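Local coordinates for protein transcriptional regulator, IclR family (Alicyclobacillus acidocaldarius subsp. acidocaldarius, PDB 5TJJ) that probably acts as a DNA-binding transcription regulator, with a helix-turn-helix DNA-binding domain joined to a GAF-like C-terminal domain of the IclR type, at residues A12-V17 and L46-T51; S121-G126 and R130-V135; G147-A152 and A206-V211; V195-L200 and T226-I231. One frame throughout, in Å; residues are numbered along the deposited sequence.

How the contacts relate
Contact 1 lies in the helix-turn-helix domain. Contacts 2, 3 and 4 all lie in the C-terminal domain and reach its antiparallel sheet. The centre of contact 1 is about 36 Å from that of contact 3 and about 47 Å from that of contact 4. Contacts 3 and 4 are directly joined: Arg148 NH1 forms a salt bridge of 2.7 Å with Glu199 OE1. Contacts 2 and 4 also touch, where Ile131 CD1 packs 3.6 Å from Thr226 CA. Glycerol, probably from the crystallisation liquor, hydrogen-bonds to Ile131 N in contact 2 and to Thr226 OG1 in contact 4, near where the two contacts meet.

Contact 1 of 4, residues A12-V17 and L46-T51; sequences ALAARV and LRVLRT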
loop_
_atom_site.group_PDB
_atom_site.type_symbol
_atom_site.label_atom_id
_atom_site.label_comp_id
_atom_site.label_asym_id
_atom_site.label_seq_id
_atom_site.Cartn_x
_atom_site.Cartn_y
_atom_site.Cartn_z
ATOM N N ALA A 12 3.568 18.818 -2.566
ATOM C CA ALA A 12 4.479 18.161 -3.524
ATOM C C ALA A 12 5.785 17.740 -2.868
ATOM O O ALA A 12 6.325 16.703 -3.198
ATOM C CB ALA A 12 4.766 19.071 -4.718
ATOM N N LEU A 13 6.286 18.552 -1.935
ATOM C CA LEU A 13 7.548 18.267 -1.227
ATOM C C LEU A 13 7.321 17.163 -0.188
ATOM O O LEU A 13 8.150 16.284 -0.018
ATOM C CB LEU A 13 8.106 19.545 -0.572
ATOM C CG LEU A 13 9.378 19.405 0.287
ATOM C CD1 LEU A 13 10.561 18.985 -0.562
ATOM C CD2 LEU A 13 9.683 20.696 1.036
ATOM N N ALA A 14 6.195 17.216 0.512
ATOM C CA ALA A 14 5.823 16.137 1.433
ATOM C C ALA A 14 5.873 14.785 0.705
ATOM O O ALA A 14 6.492 13.849 1.185
ATOM C CB ALA A 14 4.447 16.386 2.036
ATOM N N ALA A 15 5.272 14.732 -0.482
ATOM C CA ALA A 15 5.269 13.524 -1.290
ATOM C C ALA A 15 6.673 13.085 -1.680
ATOM O O ALA A 15 6.975 11.897 -1.607
ATOM C CB ALA A 15 4.429 13.723 -2.529
ATOM N N ARG A 16 7.521 14.030 -2.096
ATOM C CA ARG A 16 8.911 13.709 -2.457
ATOM C C ARG A 16 9.698 13.175 -1.243
ATOM O O ARG A 16 10.505 12.261 -1.364
ATOM C CB ARG A 16 9.647 14.928 -3.054
ATOM C CG ARG A 16 9.238 15.332 -4.463
ATOM C CD ARG A 16 10.013 16.581 -4.896
ATOM N NE ARG A 16 11.393 16.258 -5.288
ATOM C CZ ARG A 16 12.456 17.078 -5.249
ATOM N NH1 ARG A 16 12.343 18.319 -4.816
ATOM N NH2 ARG A 16 13.650 16.645 -5.641
ATOM N N VAL A 17 9.463 13.769 -0.074
ATOM C CA VAL A 17 10.090 13.331 1.161
ATOM C C VAL A 17 9.719 11.879 1.441
ATOM O O VAL A 17 10.596 11.064 1.726
ATOM C CB VAL A 17 9.701 14.268 2.322
ATOM C CG1 VAL A 17 9.969 13.640 3.691
ATOM C CG2 VAL A 17 10.464 15.576 2.183
ATOM N N LEU A 46 12.468 21.022 7.181
ATOM C CA LEU A 46 12.186 20.774 8.584
ATOM C C LEU A 46 10.696 20.951 8.840
ATOM O O LEU A 46 10.063 20.073 9.417
ATOM C CB LEU A 46 13.029 21.672 9.523
ATOM C CG LEU A 46 13.009 21.251 11.004
ATOM C CD1 LEU A 46 13.322 19.750 11.173
ATOM C CD2 LEU A 46 13.925 22.094 11.882
ATOM N N ARG A 47 10.147 22.063 8.364
ATOM C CA ARG A 47 8.748 22.369 8.608
ATOM C C ARG A 47 7.794 21.265 8.100
ATOM O O ARG A 47 6.826 20.902 8.783
ATOM C CB ARG A 47 8.358 23.687 7.946
ATOM C CG ARG A 47 9.000 24.941 8.490
ATOM C CD ARG A 47 8.342 26.154 7.835
ATOM N NE ARG A 47 9.274 27.282 7.624
ATOM C CZ ARG A 47 9.802 27.671 6.448
ATOM N NH1 ARG A 47 9.538 27.023 5.298
ATOM N NH2 ARG A 47 10.615 28.726 6.430
ATOM N N VAL A 48 8.085 20.743 6.916
ATOM C CA VAL A 48 7.288 19.685 6.311
ATOM C C VAL A 48 7.427 18.382 7.081
ATOM O O VAL A 48 6.426 17.757 7.455
ATOM C CB VAL A 48 7.716 19.503 4.843
ATOM C CG1 VAL A 48 7.194 18.201 4.241
ATOM C CG2 VAL A 48 7.270 20.722 4.032
ATOM N N LEU A 49 8.680 17.986 7.319
ATOM C CA LEU A 49 8.996 16.818 8.154
ATOM C C LEU A 49 8.314 16.836 9.513
ATOM O O LEU A 49 7.687 15.864 9.901
ATOM C CB LEU A 49 10.507 16.690 8.362
ATOM C CG LEU A 49 11.281 16.102 7.173
ATOM C CD1 LEU A 49 12.769 16.382 7.295
ATOM C CD2 LEU A 49 11.042 14.612 7.073
ATOM N N ARG A 50 8.446 17.932 10.242
ATOM C CA ARG A 50 7.818 18.018 11.552
ATOM C C ARG A 50 6.267 17.995 11.442
ATOM O O ARG A 50 5.591 17.469 12.313
ATOM C CB ARG A 50 8.329 19.247 12.331
ATOM C CG ARG A 50 9.668 19.018 13.052
ATOM C CD ARG A 50 10.223 20.323 13.649
ATOM N NE ARG A 50 11.032 20.205 14.888
ATOM C CZ ARG A 50 10.710 20.674 16.109
ATOM N NH1 ARG A 50 9.550 21.298 16.333
ATOM N NH2 ARG A 50 11.555 20.507 17.130
ATOM N N THR A 51 5.717 18.548 10.363
ATOM C CA THR A 51 4.269 18.516 10.135
ATOM C C THR A 51 3.819 17.078 9.872
ATOM O O THR A 51 2.836 16.622 10.471
ATOM C CB THR A 51 3.871 19.441 8.973
ATOM O OG1 THR A 51 4.378 20.742 9.243
ATOM C CG2 THR A 51 2.377 19.535 8.814
#
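No flat group takes part where Val48 meets Leu13 and Ala14; the surfaces are branched methyls and an alanine. The contact joins the first helix of the helix-turn-helix domain, 9-21, to helix 42-54, which by its place in the motif is probably the recognition helix. The short axes pass 10.0 Å apart, with an angle of 72° between their directions. The CA atoms of Ala14 and Val48 are 6.2 Å apart, the nearest such pair.

Val48 splits its two methyls between two neighbours. Val48 CG2 meets Leu13 CD2 at 3.8 Å. Val48 CG1 lies 3.7 Å from Ala14 CA and 4.0 Å from Ala14 CB, against the backbone of the first helix. The small alanine lets the valine come this close. In Val48, CG1 is set anti to the backbone N (chi1 165°), while CG2 is anti to the carbonyl carbon. The two methyls thus diverge, one to the end of Leu13 and the other to Ala14. Leu13 approaches at a slant, with CD2 alone in touch.

All five touching residues are buried. Leu38 of helix 31-38 packs on both Leu13 and Val17, so all three helices share this core. Leu52 of helix 42-54 also covers Ala14 and Val17. The second subunit comes close behind: Thr51 OG1 hydrogen-bonds to Val8 N of that other chain. One turn along from Leu13, Val17 adds the last apolar touch, where its CG1 lies 3.7 Å from Leu49 CD2.

Contact 2 of 4, residues S121-G126 and R130-V135; sequences SAEPPG and RIAVSV
Glu123 and Arg130 cross at about a right angle, and their flat ends are turned 31° from each other. They face each other across the loop that leaves strand 115-122, in the GAF-like C-terminal domain of the IclR family. The two segments run in roughly opposite directions, 154° apart end to end.

The touch is made by the arginine methylene rather than by its charged end. Arg130 CD lies 3.1 Å from Glu123 OE1 and 3.5 Å from Glu123 CB. The arginine chain starts from the crowded position, with CG between the backbone N and the carbonyl carbon (chi1 62°), and bends again at chi3. This brings CD across the glutamate chain. Glu123 OE1 stays 4.0 Å from Arg130 NE and well out of the guanidinium plane. No N-H points at it, so the opposite charges can attract only at a distance. A water spans the gap. It donates to Glu123 OE1 and accepts a weak bond from Arg130 NH1.

The other carboxylate oxygen turns to the chain beyond: Glu123 OE2 is 3.6 Å from Ala132 CB. Arg130 NH2 extends back to the opposing segment and lies 3.2 Å from Gly126 O.

Next to Arg130, Ile131 O takes a hydrogen bond from Thr104 OG1 of the neighbouring strand 104-110. Val133 and Ser121 both rest on Val106 of that strand, and there Val133 CG2 meets Ser121 CB at 3.7 Å.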
loop_
_atom_site.group_PDB
_atom_site.type_symbol
_atom_site.label_atom_id
_atom_site.label_comp_id
_atom_site.label_asym_id
_atom_site.label_seq_id
_atom_site.Cartn_x
_atom_site.Cartn_y
_atom_site.Cartn_z
ATOM N N SER A 121 -7.610 -6.763 -20.342
ATOM C CA SER A 121 -7.564 -5.983 -21.569
ATOM C C SER A 121 -8.530 -4.824 -21.500
ATOM O O SER A 121 -9.395 -4.782 -20.659
ATOM C CB SER A 121 -7.917 -6.837 -22.794
ATOM O OG SER A 121 -9.288 -7.182 -22.751
ATOM N N ALA A 122 -8.341 -3.889 -22.416
ATOM C CA ALA A 122 -9.157 -2.708 -22.556
ATOM C C ALA A 122 -9.235 -2.366 -24.037
ATOM O O ALA A 122 -8.237 -2.038 -24.681
ATOM C CB ALA A 122 -8.563 -1.578 -21.779
ATOM N N GLU A 123 -10.428 -2.512 -24.589
ATOM C CA GLU A 123 -10.692 -2.201 -25.970
ATOM C C GLU A 123 -10.824 -0.681 -26.018
ATOM O O GLU A 123 -11.200 -0.077 -25.015
ATOM C CB GLU A 123 -11.977 -2.899 -26.428
ATOM C CG GLU A 123 -11.916 -4.441 -26.388
ATOM C CD GLU A 123 -13.284 -5.165 -26.491
ATOM O OE1 GLU A 123 -14.390 -4.553 -26.352
ATOM O OE2 GLU A 123 -13.265 -6.400 -26.719
ATOM N N PRO A 124 -10.466 -0.051 -27.152
ATOM C CA PRO A 124 -10.692 1.396 -27.285
ATOM C C PRO A 124 -12.199 1.770 -27.331
ATOM O O PRO A 124 -13.033 0.955 -27.732
ATOM C CB PRO A 124 -9.969 1.761 -28.602
ATOM C CG PRO A 124 -9.962 0.513 -29.390
ATOM C CD PRO A 124 -9.916 -0.631 -28.394
ATOM N N PRO A 125 -12.535 2.992 -26.893
ATOM C CA PRO A 125 -13.946 3.384 -26.765
ATOM C C PRO A 125 -14.664 3.564 -28.115
ATOM O O PRO A 125 -14.029 3.732 -29.156
ATOM C CB PRO A 125 -13.882 4.716 -25.996
ATOM C CG PRO A 125 -12.533 5.284 -26.323
ATOM C CD PRO A 125 -11.624 4.064 -26.455
ATOM N N GLY A 126 -15.989 3.516 -28.065
ATOM C CA GLY A 126 -16.828 3.690 -29.234
ATOM C C GLY A 126 -17.319 2.346 -29.721
ATOM O O GLY A 126 -17.020 1.299 -29.143
ATOM N N ARG A 130 -13.098 -4.090 -33.390
ATOM C CA ARG A 130 -11.928 -4.007 -32.544
ATOM C C ARG A 130 -11.356 -5.394 -32.360
ATOM O O ARG A 130 -12.040 -6.379 -32.533
ATOM C CB ARG A 130 -12.299 -3.456 -31.174
ATOM C CG ARG A 130 -13.289 -4.341 -30.422
ATOM C CD ARG A 130 -13.926 -3.589 -29.288
ATOM N NE ARG A 130 -14.665 -2.440 -29.770
ATOM C CZ ARG A 130 -15.886 -2.505 -30.276
ATOM N NH1 ARG A 130 -16.534 -3.678 -30.335
ATOM N NH2 ARG A 130 -16.470 -1.389 -30.711
ATOM N N ILE A 131 -10.103 -5.435 -31.962
ATOM C CA ILE A 131 -9.400 -6.665 -31.701
ATOM C C ILE A 131 -9.676 -7.033 -30.255
ATOM O O ILE A 131 -9.429 -6.229 -29.355
ATOM C CB ILE A 131 -7.890 -6.481 -31.922
ATOM C CG1 ILE A 131 -7.635 -6.087 -33.368
ATOM C CG2 ILE A 131 -7.133 -7.752 -31.605
ATOM C CD1 ILE A 131 -6.277 -5.452 -33.562
ATOM N N ALA A 132 -10.195 -8.236 -30.040
ATOM C CA ALA A 132 -10.468 -8.739 -28.707
ATOM C C ALA A 132 -9.534 -9.919 -28.434
ATOM O O ALA A 132 -9.215 -10.683 -29.352
ATOM C CB ALA A 132 -11.916 -9.169 -28.593
ATOM N N VAL A 133 -9.142 -10.071 -27.170
ATOM C CA VAL A 133 -8.224 -11.117 -26.727
ATOM C C VAL A 133 -8.862 -11.901 -25.610
ATOM O O VAL A 133 -9.731 -11.408 -24.906
ATOM C CB VAL A 133 -6.877 -10.573 -26.164
ATOM C CG1 VAL A 133 -6.089 -9.863 -27.230
ATOM C CG2 VAL A 133 -7.070 -9.665 -24.964
ATOM N N SER A 134 -8.390 -13.114 -25.402
ATOM C CA SER A 134 -8.911 -13.922 -24.308
ATOM C C SER A 134 -8.042 -13.746 -23.059
ATOM O O SER A 134 -6.885 -14.215 -23.000
ATOM C CB SER A 134 -8.985 -15.376 -24.752
ATOM O OG SER A 134 -9.444 -15.429 -26.101
ATOM N N VAL A 135 -8.598 -13.050 -22.074
ATOM C CA VAL A 135 -8.063 -13.082 -20.723
ATOM C C VAL A 135 -7.919 -14.561 -20.299
ATOM O O VAL A 135 -8.880 -15.355 -20.366
ATOM C CB VAL A 135 -8.929 -12.241 -19.741
ATOM C CG1 VAL A 135 -8.498 -12.413 -18.299
ATOM C CG2 VAL A 135 -8.832 -10.756 -20.105
HETATM O O HOH W 1 -16.469 -5.844 -27.967
#

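Contact 3 of 4, residues G147-A152 and A206-V211; sequences GRCFLA and AVAVPV
This is a buried helix-on-sheet contact that rests on one side chain, Cys149, set on the face of strand 206-211. The helix 147-151 runs nearly along the strand, at 26°, and the short axes come within 7.6 Å. The CA atoms of Cys149 and Pro210 are 5.5 Å apart. The small side chains of Cys149 and Ala208 are consistent with this close approach.

The side chain of Cys149 starts toward the strand, with SG anti to the carbonyl carbon (chi1 -73°). Cys149 SG lies 3.4 Å from Ala208 O and 3.7 Å from Ala208 CB. Cys149 SG is also 3.9 Å from Pro210 CD, so it sits between two residues that are next but one in the strand. The proline ring adds a second touch, with Pro210 CB 4.0 Å from Cys149 O.

In this GAF-like domain helices cover both faces of the antiparallel sheet. Val207 and Val209 point away from Cys149 and pack on helix 233-253. On the near face, Val221 of strand 218-227 also meets Cys149 and Phe150. The backbones of Val209 and Val211 bond to Leu222 and Leu220 of that same strand. Next to Cys149, Arg148 reaches to strand 194-197, where its NH2 hydrogen-bonds to Val195 O.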
loop_
_atom_site.group_PDB
_atom_site.type_symbol
_atom_site.label_atom_id
_atom_site.label_comp_id
_atom_site.label_asym_id
_atom_site.label_seq_id
_atom_site.Cartn_x
_atom_site.Cartn_y
_atom_site.Cartn_z
ATOM N N GLY A 147 6.872 -10.847 -25.099
ATOM C CA GLY A 147 7.864 -11.826 -24.708
ATOM C C GLY A 147 9.246 -11.195 -24.532
ATOM O O GLY A 147 9.866 -11.288 -23.469
ATOM N N ARG A 148 9.701 -10.511 -25.573
ATOM C CA ARG A 148 10.963 -9.786 -25.530
ATOM C C ARG A 148 11.093 -8.758 -24.388
ATOM O O ARG A 148 12.214 -8.478 -23.938
ATOM C CB ARG A 148 11.168 -9.049 -26.852
ATOM C CG ARG A 148 11.429 -9.957 -28.029
ATOM C CD ARG A 148 12.123 -9.207 -29.153
ATOM N NE ARG A 148 11.169 -8.526 -30.011
ATOM C CZ ARG A 148 10.387 -9.123 -30.898
ATOM N NH1 ARG A 148 10.437 -10.443 -31.088
ATOM N NH2 ARG A 148 9.561 -8.383 -31.611
ATOM N N CYS A 149 9.979 -8.166 -23.953
ATOM C CA CYS A 149 10.048 -7.258 -22.820
ATOM C C CYS A 149 10.327 -7.950 -21.506
ATOM O O CYS A 149 10.926 -7.333 -20.651
ATOM C CB CYS A 149 8.798 -6.415 -22.664
ATOM S SG CYS A 149 8.652 -5.135 -23.900
ATOM N N PHE A 150 9.882 -9.198 -21.331
ATOM C CA PHE A 150 10.230 -9.981 -20.128
ATOM C C PHE A 150 11.684 -10.444 -20.247
ATOM O O PHE A 150 12.505 -10.149 -19.370
ATOM C CB PHE A 150 9.314 -11.193 -19.935
ATOM C CG PHE A 150 7.878 -10.865 -19.578
ATOM C CD1 PHE A 150 7.533 -10.474 -18.306
ATOM C CD2 PHE A 150 6.855 -11.031 -20.510
ATOM C CE1 PHE A 150 6.206 -10.209 -17.959
ATOM C CE2 PHE A 150 5.520 -10.774 -20.173
ATOM C CZ PHE A 150 5.198 -10.355 -18.898
ATOM N N LEU A 151 12.006 -11.112 -21.351
ATOM C CA LEU A 151 13.317 -11.736 -21.532
ATOM C C LEU A 151 14.510 -10.795 -21.541
ATOM O O LEU A 151 15.531 -11.095 -20.952
ATOM C CB LEU A 151 13.369 -12.532 -22.818
ATOM C CG LEU A 151 13.033 -14.011 -22.767
ATOM C CD1 LEU A 151 13.322 -14.601 -24.140
ATOM C CD2 LEU A 151 13.870 -14.725 -21.723
ATOM N N ALA A 152 14.377 -9.656 -22.199
ATOM C CA ALA A 152 15.482 -8.737 -22.334
ATOM C C ALA A 152 16.069 -8.306 -20.983
ATOM O O ALA A 152 17.258 -7.892 -20.897
ATOM C CB ALA A 152 15.037 -7.522 -23.133
ATOM N N ALA A 206 2.169 -5.526 -32.464
ATOM C CA ALA A 206 2.260 -5.343 -31.007
ATOM C C ALA A 206 3.382 -4.370 -30.660
ATOM O O ALA A 206 4.439 -4.399 -31.250
ATOM C CB ALA A 206 2.462 -6.674 -30.306
ATOM N N VAL A 207 3.096 -3.501 -29.713
ATOM C CA VAL A 207 4.034 -2.588 -29.093
ATOM C C VAL A 207 3.913 -2.859 -27.597
ATOM O O VAL A 207 2.792 -2.889 -27.061
ATOM C CB VAL A 207 3.606 -1.149 -29.357
ATOM C CG1 VAL A 207 4.603 -0.179 -28.755
ATOM C CG2 VAL A 207 3.419 -0.927 -30.852
ATOM N N ALA A 208 5.061 -3.022 -26.933
ATOM C CA ALA A 208 5.103 -3.455 -25.565
ATOM C C ALA A 208 6.168 -2.736 -24.763
ATOM O O ALA A 208 7.208 -2.361 -25.265
ATOM C CB ALA A 208 5.364 -4.933 -25.532
ATOM N N VAL A 209 5.910 -2.593 -23.481
ATOM C CA VAL A 209 6.806 -1.909 -22.585
ATOM C C VAL A 209 6.788 -2.651 -21.270
ATOM O O VAL A 209 5.725 -3.085 -20.833
ATOM C CB VAL A 209 6.347 -0.451 -22.380
ATOM C CG1 VAL A 209 7.185 0.263 -21.308
ATOM C CG2 VAL A 209 6.484 0.281 -23.682
ATOM N N PRO A 210 7.954 -2.797 -20.639
ATOM C CA PRO A 210 8.043 -3.515 -19.367
ATOM C C PRO A 210 7.572 -2.688 -18.171
ATOM O O PRO A 210 7.684 -1.461 -18.207
ATOM C CB PRO A 210 9.532 -3.804 -19.241
ATOM C CG PRO A 210 10.195 -2.706 -19.996
ATOM C CD PRO A 210 9.285 -2.440 -21.159
ATOM N N VAL A 211 7.037 -3.365 -17.139
ATOM C CA VAL A 211 6.777 -2.732 -15.824
ATOM C C VAL A 211 7.757 -3.339 -14.833
ATOM O O VAL A 211 7.808 -4.560 -14.702
ATOM C CB VAL A 211 5.321 -2.976 -15.342
ATOM C CG1 VAL A 211 5.059 -2.448 -13.942
ATOM C CG2 VAL A 211 4.355 -2.354 -16.311
#

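Contact 4 of 4, residues V195-L200 and T226-I231; sequences VSHGEL and TMTSVI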
loop_
_atom_site.group_PDB
_atom_site.type_symbol
_atom_site.label_atom_id
_atom_site.label_comp_id
_atom_site.label_asym_id
_atom_site.label_seq_id
_atom_site.Cartn_x
_atom_site.Cartn_y
_atom_site.Cartn_z
ATOM N N VAL A 195 8.604 -4.046 -30.569
ATOM C CA VAL A 195 7.576 -4.005 -31.594
ATOM C C VAL A 195 7.665 -5.302 -32.369
ATOM O O VAL A 195 8.742 -5.731 -32.706
ATOM C CB VAL A 195 7.753 -2.811 -32.554
ATOM C CG1 VAL A 195 6.668 -2.784 -33.632
ATOM C CG2 VAL A 195 7.742 -1.499 -31.779
ATOM N N SER A 196 6.528 -5.919 -32.652
ATOM C CA SER A 196 6.486 -7.123 -33.449
ATOM C C SER A 196 5.403 -6.956 -34.488
ATOM O O SER A 196 4.373 -6.335 -34.205
ATOM C CB SER A 196 6.216 -8.346 -32.571
ATOM O OG SER A 196 4.921 -8.349 -32.004
ATOM N N HIS A 197 5.647 -7.494 -35.685
ATOM C CA HIS A 197 4.708 -7.423 -36.818
ATOM C C HIS A 197 4.405 -8.831 -37.311
ATOM O O HIS A 197 5.155 -9.430 -38.075
ATOM C CB HIS A 197 5.283 -6.591 -37.977
ATOM C CG HIS A 197 5.537 -5.153 -37.633
ATOM N ND1 HIS A 197 4.536 -4.289 -37.238
ATOM C CD2 HIS A 197 6.682 -4.425 -37.645
ATOM C CE1 HIS A 197 5.054 -3.098 -37.010
ATOM N NE2 HIS A 197 6.354 -3.151 -37.255
ATOM N N GLY A 198 3.289 -9.360 -36.857
ATOM C CA GLY A 198 2.840 -10.655 -37.291
ATOM C C GLY A 198 3.686 -11.806 -36.815
ATOM O O GLY A 198 3.797 -12.791 -37.521
ATOM N N GLU A 199 4.241 -11.711 -35.610
ATOM C CA GLU A 199 5.107 -12.767 -35.077
ATOM C C GLU A 199 4.316 -13.893 -34.431
ATOM O O GLU A 199 4.720 -15.040 -34.541
ATOM C CB GLU A 199 6.165 -12.203 -34.137
ATOM C CG GLU A 199 7.256 -11.443 -34.892
ATOM C CD GLU A 199 8.278 -10.762 -33.981
ATOM O OE1 GLU A 199 8.748 -11.391 -32.993
ATOM O OE2 GLU A 199 8.631 -9.588 -34.253
ATOM N N LEU A 200 3.187 -13.593 -33.797
ATOM C CA LEU A 200 2.247 -14.656 -33.382
ATOM C C LEU A 200 1.015 -14.802 -34.267
ATOM O O LEU A 200 0.571 -15.912 -34.499
ATOM C CB LEU A 200 1.755 -14.447 -31.955
ATOM C CG LEU A 200 2.769 -14.667 -30.850
ATOM C CD1 LEU A 200 2.045 -14.467 -29.528
ATOM C CD2 LEU A 200 3.449 -16.028 -30.908
ATOM N N THR A 226 -2.697 -3.869 -32.615
ATOM C CA THR A 226 -3.390 -3.283 -33.743
ATOM C C THR A 226 -3.151 -4.129 -35.001
ATOM O O THR A 226 -2.312 -5.034 -35.008
ATOM C CB THR A 226 -2.989 -1.800 -33.961
ATOM O OG1 THR A 226 -3.836 -1.227 -34.961
ATOM C CG2 THR A 226 -1.524 -1.604 -34.370
HETATM N N MSE A 227 -3.887 -3.817 -36.052
HETATM C CA MSE A 227 -3.725 -4.464 -37.340
HETATM C C MSE A 227 -2.554 -3.842 -38.037
HETATM O O MSE A 227 -2.444 -2.624 -38.110
HETATM C CB MSE A 227 -4.937 -4.253 -38.222
HETATM C CG MSE A 227 -6.151 -4.883 -37.556
HETATM SE SE MSE A 227 -7.647 -5.056 -38.833
HETATM C CE MSE A 227 -8.428 -3.230 -38.817
ATOM N N THR A 228 -1.672 -4.680 -38.557
ATOM C CA THR A 228 -0.471 -4.222 -39.250
ATOM C C THR A 228 -0.810 -3.427 -40.493
ATOM O O THR A 228 -0.164 -2.437 -40.770
ATOM C CB THR A 228 0.391 -5.408 -39.701
ATOM O OG1 THR A 228 0.448 -6.381 -38.661
ATOM C CG2 THR A 228 1.794 -4.964 -40.035
ATOM N N SER A 229 -1.823 -3.878 -41.232
ATOM C CA SER A 229 -2.096 -3.337 -42.546
ATOM C C SER A 229 -2.632 -1.906 -42.519
ATOM O O SER A 229 -2.705 -1.274 -43.569
ATOM C CB SER A 229 -3.072 -4.246 -43.298
ATOM O OG SER A 229 -4.349 -4.261 -42.691
ATOM N N VAL A 230 -3.046 -1.409 -41.350
ATOM C CA VAL A 230 -3.556 -0.047 -41.238
ATOM C C VAL A 230 -2.750 0.849 -40.311
ATOM O O VAL A 230 -3.113 1.988 -40.130
ATOM C CB VAL A 230 -5.070 0.009 -40.840
ATOM C CG1 VAL A 230 -5.935 -0.746 -41.851
ATOM C CG2 VAL A 230 -5.307 -0.452 -39.408
ATOM N N ILE A 231 -1.660 0.359 -39.750
ATOM C CA ILE A 231 -0.706 1.202 -39.046
ATOM C C ILE A 231 -0.167 2.317 -39.958
ATOM O O ILE A 231 0.161 2.073 -41.110
ATOM C CB ILE A 231 0.493 0.368 -38.520
ATOM C CG1 ILE A 231 0.075 -0.428 -37.307
ATOM C CG2 ILE A 231 1.685 1.259 -38.140
ATOM C CD1 ILE A 231 1.165 -1.359 -36.797
#
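The backbones of His197 and Thr228 face each other with their CA atoms 6.6 Å apart, near the ends of strands 194-197 and 218-227. Gly198, just after the histidine, has a positive phi (69°), which suits glycine. On the other side, Ile231 N makes weak bonds back to Met227 O and Thr228 O.

The imidazole of His197 touches two side chains. Thr228 CG2 comes to His197 ND1 at 4.0 Å, from an oblique direction. Ile231 CD1 stands at the ring edge, near its plane, 4.3 Å from His197 CE1. The methyl of Thr228 is anti to the backbone N, and OG1 is anti to the carbonyl carbon (chi1 -42°). This arrangement gives the histidine the methyl and keeps the hydroxyl for a different partner. That partner is Ser205 OG, which is hydrogen-bonded to both Thr228 OG1 and His197 ND1. One serine hydroxyl thus ties the two side chains together and helps fix the turn of the ring.

Ser205 belongs to strand 204-212, which lies between strands 194-197 and 218-227 in the antiparallel sheet of the GAF-like domain. The contact therefore closes over the start of that middle strand. The backbone of Gly198 bonds to Ile204 there, and that of Thr226 to Ser205. Ile231 leads toward helix 233-253, while Ser196 packs on helix 144-151 at the sheet's outer strand.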